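PDB 7KR6: glycoside hydrolase family 16 protein from Bacteroides ovatus, which probably hydrolyses beta-glucosidic bonds inside mixed-linkage glucans, as an endo-glucanase of glycoside hydrolase family 16. Local coordinates for residues A[165-173]-A[217-228]. The protein carries 1 engineered substitution. Residues are numbered along the deposited sequence; the frame is centred on the assembly and turned at random.
Sequences VNTAIHYGP and FHTFDISSNTYF. With G2F (2-deoxy-2-fluoro-alpha-D-glucopyranose), chain C.
Strand 165-171 lies over strand 217-221 with the axes 8.8 Å apart and nearly parallel, at 9°, and the loop after the second strand rises to meet the end of the first. The strands belong to facing layers of the GH16 beta-sandwich, so side chains fill the gap.

V165 sets its CB 3.7 Å from CZ of F217, whose ring edge also faces V165 O. T167 follows, with CG2 against both F217 and F220. Its OG1 lies at the edge of the F220 ring but is hydrogen-bonded to D146 O. F220 is sandwiched: H218 CD2 sits over the centre of one face and I169 CG1 over the rim of the other. With CG1 set between the backbone N and the carbonyl carbon (chi1 53°), I169 extends CD1 to F220 CB, I222 CG2 and N225 ND2. I169 CB also meets F228 CZ at 3.7 Å.

The loop then packs against Y171. N225 ND2 stands 3.3 Å above the plane of the Y171 ring, over its centre, with amide and ring planes 72° apart. The amide is steadied by its other end: N225 OD1 accepts from Y227 N at 3.3 Å, an Asx turn. F228 comes in obliquely, with CE2 3.8 Å from Y171 CD1. Y227 meets Y171 CB and turns one ring face to the backbone, with G172 N 3.6 Å above the Y227 ring plane, over its centre. Y171 OH is hydrogen-bonded to Q181 NE2.

H170 points the other way, into the glycan site, where F2 of the fluoro-sugar lies over its ring face, 3.3 Å from H170 NE2. H170 ND1 is hydrogen-bonded to H178 NE2. The chemistry is thus split by strand alternation: one face of 165-171 packs mostly apolar and aromatic groups, with the T167 and Y171 hydroxyls satisfied by D146 and Q181, while H170 lines the sugar pocket.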
loop_
_atom_site.group_PDB
_atom_site.type_symbol
_atom_site.label_atom_id
_atom_site.label_comp_id
_atom_site.label_asym_id
_atom_site.label_seq_id
_atom_site.Cartn_x
_atom_site.Cartn_y
_atom_site.Cartn_z
ATOM N N VAL A 165 11.756 -1.628 -3.452
ATOM C CA VAL A 165 11.807 -1.261 -2.029
ATOM C C VAL A 165 10.473 -0.641 -1.643
ATOM O O VAL A 165 9.908 0.155 -2.408
ATOM C CB VAL A 165 12.949 -0.284 -1.741
ATOM C CG1 VAL A 165 12.925 0.150 -0.296
ATOM C CG2 VAL A 165 14.289 -0.897 -2.091
ATOM N N ASN A 166 10.058 -0.943 -0.433
ATOM C CA ASN A 166 8.841 -0.403 0.188
ATOM C C ASN A 166 9.268 0.416 1.398
ATOM O O ASN A 166 10.147 -0.040 2.124
ATOM C CB ASN A 166 7.931 -1.569 0.549
ATOM C CG ASN A 166 7.092 -1.979 -0.655
ATOM O OD1 ASN A 166 7.578 -2.641 -1.608
ATOM N ND2 ASN A 166 5.838 -1.540 -0.641
ATOM N N THR A 167 8.718 1.582 1.557
ATOM C CA THR A 167 8.918 2.373 2.790
ATOM C C THR A 167 7.525 2.810 3.256
ATOM O O THR A 167 6.616 2.988 2.410
ATOM C CB THR A 167 9.905 3.501 2.527
ATOM O OG1 THR A 167 10.108 4.209 3.760
ATOM C CG2 THR A 167 9.387 4.476 1.495
ATOM N N ALA A 168 7.314 3.002 4.552
ATOM C CA ALA A 168 5.970 3.227 5.067
ATOM C C ALA A 168 6.016 3.921 6.425
ATOM O O ALA A 168 7.005 3.749 7.153
ATOM C CB ALA A 168 5.163 1.967 5.186
ATOM N N ILE A 169 4.918 4.575 6.767
ATOM C CA ILE A 169 4.668 4.998 8.164
ATOM C C ILE A 169 3.300 4.469 8.565
ATOM O O ILE A 169 2.347 4.481 7.752
ATOM C CB ILE A 169 4.839 6.522 8.411
ATOM C CG1 ILE A 169 4.019 7.395 7.452
ATOM C CG2 ILE A 169 6.311 6.922 8.391
ATOM C CD1 ILE A 169 4.036 8.882 7.810
ATOM N N HIS A 170 3.176 4.054 9.816
ATOM C CA HIS A 170 1.921 3.583 10.424
ATOM C C HIS A 170 1.690 4.363 11.724
ATOM O O HIS A 170 2.642 4.596 12.454
ATOM C CB HIS A 170 1.989 2.104 10.731
ATOM C CG HIS A 170 2.276 1.220 9.570
ATOM N ND1 HIS A 170 1.312 0.372 9.043
ATOM C CD2 HIS A 170 3.409 1.024 8.878
ATOM C CE1 HIS A 170 1.865 -0.316 8.072
ATOM N NE2 HIS A 170 3.148 0.050 7.943
ATOM N N TYR A 171 0.451 4.715 11.998
ATOM C CA TYR A 171 0.107 5.592 13.129
ATOM C C TYR A 171 -1.397 5.508 13.355
ATOM O O TYR A 171 -2.099 4.725 12.706
ATOM C CB TYR A 171 0.657 6.989 12.825
ATOM C CG TYR A 171 0.187 7.588 11.530
ATOM C CD1 TYR A 171 0.841 7.309 10.346
ATOM C CD2 TYR A 171 -0.926 8.430 11.460
ATOM C CE1 TYR A 171 0.398 7.815 9.136
ATOM C CE2 TYR A 171 -1.359 8.982 10.269
ATOM C CZ TYR A 171 -0.694 8.672 9.083
ATOM O OH TYR A 171 -1.124 9.234 7.893
ATOM N N GLY A 172 -1.875 6.251 14.349
ATOM C CA GLY A 172 -3.307 6.255 14.716
ATOM C C GLY A 172 -3.484 5.720 16.121
ATOM O O GLY A 172 -2.591 5.073 16.651
ATOM N N PRO A 173 -4.605 6.090 16.784
ATOM C CA PRO A 173 -4.724 5.823 18.208
ATOM C C PRO A 173 -4.991 4.375 18.628
ATOM O O PRO A 173 -4.812 4.086 19.842
ATOM C CB PRO A 173 -5.871 6.753 18.646
ATOM C CG PRO A 173 -6.682 6.982 17.392
ATOM C CD PRO A 173 -5.658 6.957 16.257
ATOM N N PHE A 217 15.249 8.572 -1.886
ATOM C CA PHE A 217 14.231 7.598 -2.356
ATOM C C PHE A 217 12.811 8.125 -2.150
ATOM O O PHE A 217 12.008 8.097 -3.099
ATOM C CB PHE A 217 14.442 6.282 -1.642
ATOM C CG PHE A 217 13.529 5.167 -2.059
ATOM C CD1 PHE A 217 13.651 4.588 -3.311
ATOM C CD2 PHE A 217 12.538 4.706 -1.192
ATOM C CE1 PHE A 217 12.843 3.523 -3.672
ATOM C CE2 PHE A 217 11.732 3.646 -1.567
ATOM C CZ PHE A 217 11.880 3.060 -2.801
ATOM N N HIS A 218 12.481 8.646 -0.971
ATOM C CA HIS A 218 11.110 9.145 -0.695
ATOM C C HIS A 218 11.125 10.056 0.538
ATOM O O HIS A 218 11.965 9.817 1.425
ATOM C CB HIS A 218 10.123 7.996 -0.490
ATOM C CG HIS A 218 8.727 8.478 -0.431
ATOM N ND1 HIS A 218 8.110 9.075 -1.503
ATOM C CD2 HIS A 218 7.819 8.447 0.558
ATOM C CE1 HIS A 218 6.877 9.405 -1.154
ATOM N NE2 HIS A 218 6.678 9.040 0.105
ATOM N N THR A 219 10.203 11.012 0.581
ATOM C CA THR A 219 9.965 11.870 1.770
ATOM C C THR A 219 8.482 11.727 2.165
ATOM O O THR A 219 7.591 11.914 1.294
ATOM C CB THR A 219 10.353 13.326 1.480
ATOM O OG1 THR A 219 11.739 13.378 1.157
ATOM C CG2 THR A 219 10.021 14.234 2.644
ATOM N N PHE A 220 8.257 11.481 3.465
ATOM C CA PHE A 220 6.945 11.630 4.120
ATOM C C PHE A 220 6.923 12.959 4.870
ATOM O O PHE A 220 7.838 13.259 5.637
ATOM C CB PHE A 220 6.680 10.481 5.087
ATOM C CG PHE A 220 6.674 9.103 4.495
ATOM C CD1 PHE A 220 5.546 8.648 3.835
ATOM C CD2 PHE A 220 7.753 8.263 4.651
ATOM C CE1 PHE A 220 5.493 7.374 3.314
ATOM C CE2 PHE A 220 7.700 6.980 4.125
ATOM C CZ PHE A 220 6.565 6.541 3.488
ATOM N N ASP A 221 5.843 13.702 4.683
ATOM C CA ASP A 221 5.524 14.938 5.441
ATOM C C ASP A 221 4.967 14.540 6.799
ATOM O O ASP A 221 3.912 13.917 6.840
ATOM C CB ASP A 221 4.524 15.768 4.673
ATOM C CG ASP A 221 4.072 17.037 5.374
ATOM O OD1 ASP A 221 4.609 17.374 6.425
ATOM O OD2 ASP A 221 3.235 17.711 4.768
ATOM N N ILE A 222 5.635 14.910 7.882
ATOM C CA ILE A 222 5.115 14.603 9.244
ATOM C C ILE A 222 4.833 15.888 10.017
ATOM O O ILE A 222 4.641 15.751 11.246
ATOM C CB ILE A 222 6.110 13.717 10.010
ATOM C CG1 ILE A 222 7.531 14.304 10.111
ATOM C CG2 ILE A 222 6.123 12.301 9.414
ATOM C CD1 ILE A 222 8.395 13.734 11.220
ATOM N N SER A 223 4.922 17.040 9.367
ATOM C CA SER A 223 4.735 18.363 10.034
ATOM C C SER A 223 3.508 18.340 10.934
ATOM O O SER A 223 3.616 18.860 12.077
ATOM C CB SER A 223 4.676 19.494 9.018
ATOM O OG SER A 223 3.618 19.278 8.106
ATOM N N SER A 224 2.382 17.762 10.519
ATOM C CA SER A 224 1.150 17.776 11.352
ATOM C C SER A 224 0.784 16.364 11.805
ATOM O O SER A 224 -0.390 16.120 12.190
ATOM C CB SER A 224 0.033 18.464 10.632
ATOM O OG SER A 224 -0.431 17.645 9.579
ATOM N N ASN A 225 1.744 15.431 11.727
ATOM C CA ASN A 225 1.539 14.028 12.145
ATOM C C ASN A 225 2.119 13.842 13.541
ATOM O O ASN A 225 3.317 13.756 13.677
ATOM C CB ASN A 225 2.199 13.050 11.174
ATOM C CG ASN A 225 1.676 11.661 11.401
ATOM O OD1 ASN A 225 1.398 11.288 12.539
ATOM N ND2 ASN A 225 1.537 10.902 10.315
ATOM N N THR A 226 1.262 13.838 14.558
ATOM C CA THR A 226 1.679 13.899 15.963
ATOM C C THR A 226 2.430 12.642 16.401
ATOM O O THR A 226 3.053 12.723 17.466
ATOM C CB THR A 226 0.466 14.104 16.877
ATOM O OG1 THR A 226 -0.468 13.037 16.740
ATOM C CG2 THR A 226 -0.163 15.454 16.674
ATOM N N TYR A 227 2.446 11.568 15.606
ATOM C CA TYR A 227 3.076 10.289 15.999
ATOM C C TYR A 227 4.597 10.221 15.745
ATOM O O TYR A 227 5.199 9.165 16.134
ATOM C CB TYR A 227 2.338 9.154 15.309
ATOM C CG TYR A 227 0.942 8.979 15.853
ATOM C CD1 TYR A 227 -0.131 9.701 15.352
ATOM C CD2 TYR A 227 0.739 8.150 16.942
ATOM C CE1 TYR A 227 -1.397 9.555 15.903
ATOM C CE2 TYR A 227 -0.516 7.993 17.512
ATOM C CZ TYR A 227 -1.585 8.713 16.995
ATOM O OH TYR A 227 -2.821 8.584 17.563
ATOM N N PHE A 228 5.229 11.265 15.168
ATOM C CA PHE A 228 6.654 11.173 14.760
ATOM C C PHE A 228 7.520 12.278 15.331
ATOM O O PHE A 228 8.429 12.781 14.676
ATOM C CB PHE A 228 6.700 11.090 13.230
ATOM C CG PHE A 228 5.960 9.866 12.749
ATOM C CD1 PHE A 228 6.558 8.613 12.828
ATOM C CD2 PHE A 228 4.657 9.961 12.277
ATOM C CE1 PHE A 228 5.846 7.479 12.444
ATOM C CE2 PHE A 228 3.952 8.820 11.931
ATOM C CZ PHE A 228 4.558 7.582 11.996
HETATM C C1 G2F C . 5.743 -1.954 9.720
HETATM C C2 G2F C . 4.575 -2.833 10.004
HETATM C C3 G2F C . 4.960 -4.012 10.874
HETATM C C4 G2F C . 6.033 -4.787 10.152
HETATM C C5 G2F C . 7.236 -3.811 9.960
HETATM C C6 G2F C . 8.487 -4.384 9.336
HETATM O O3 G2F C . 3.816 -4.810 11.157
HETATM O O4 G2F C . 6.366 -5.965 10.968
HETATM O O5 G2F C . 6.876 -2.653 9.182
HETATM O O6 G2F C . 8.142 -5.097 8.089
HETATM F F2 G2F C . 3.520 -2.031 10.537
#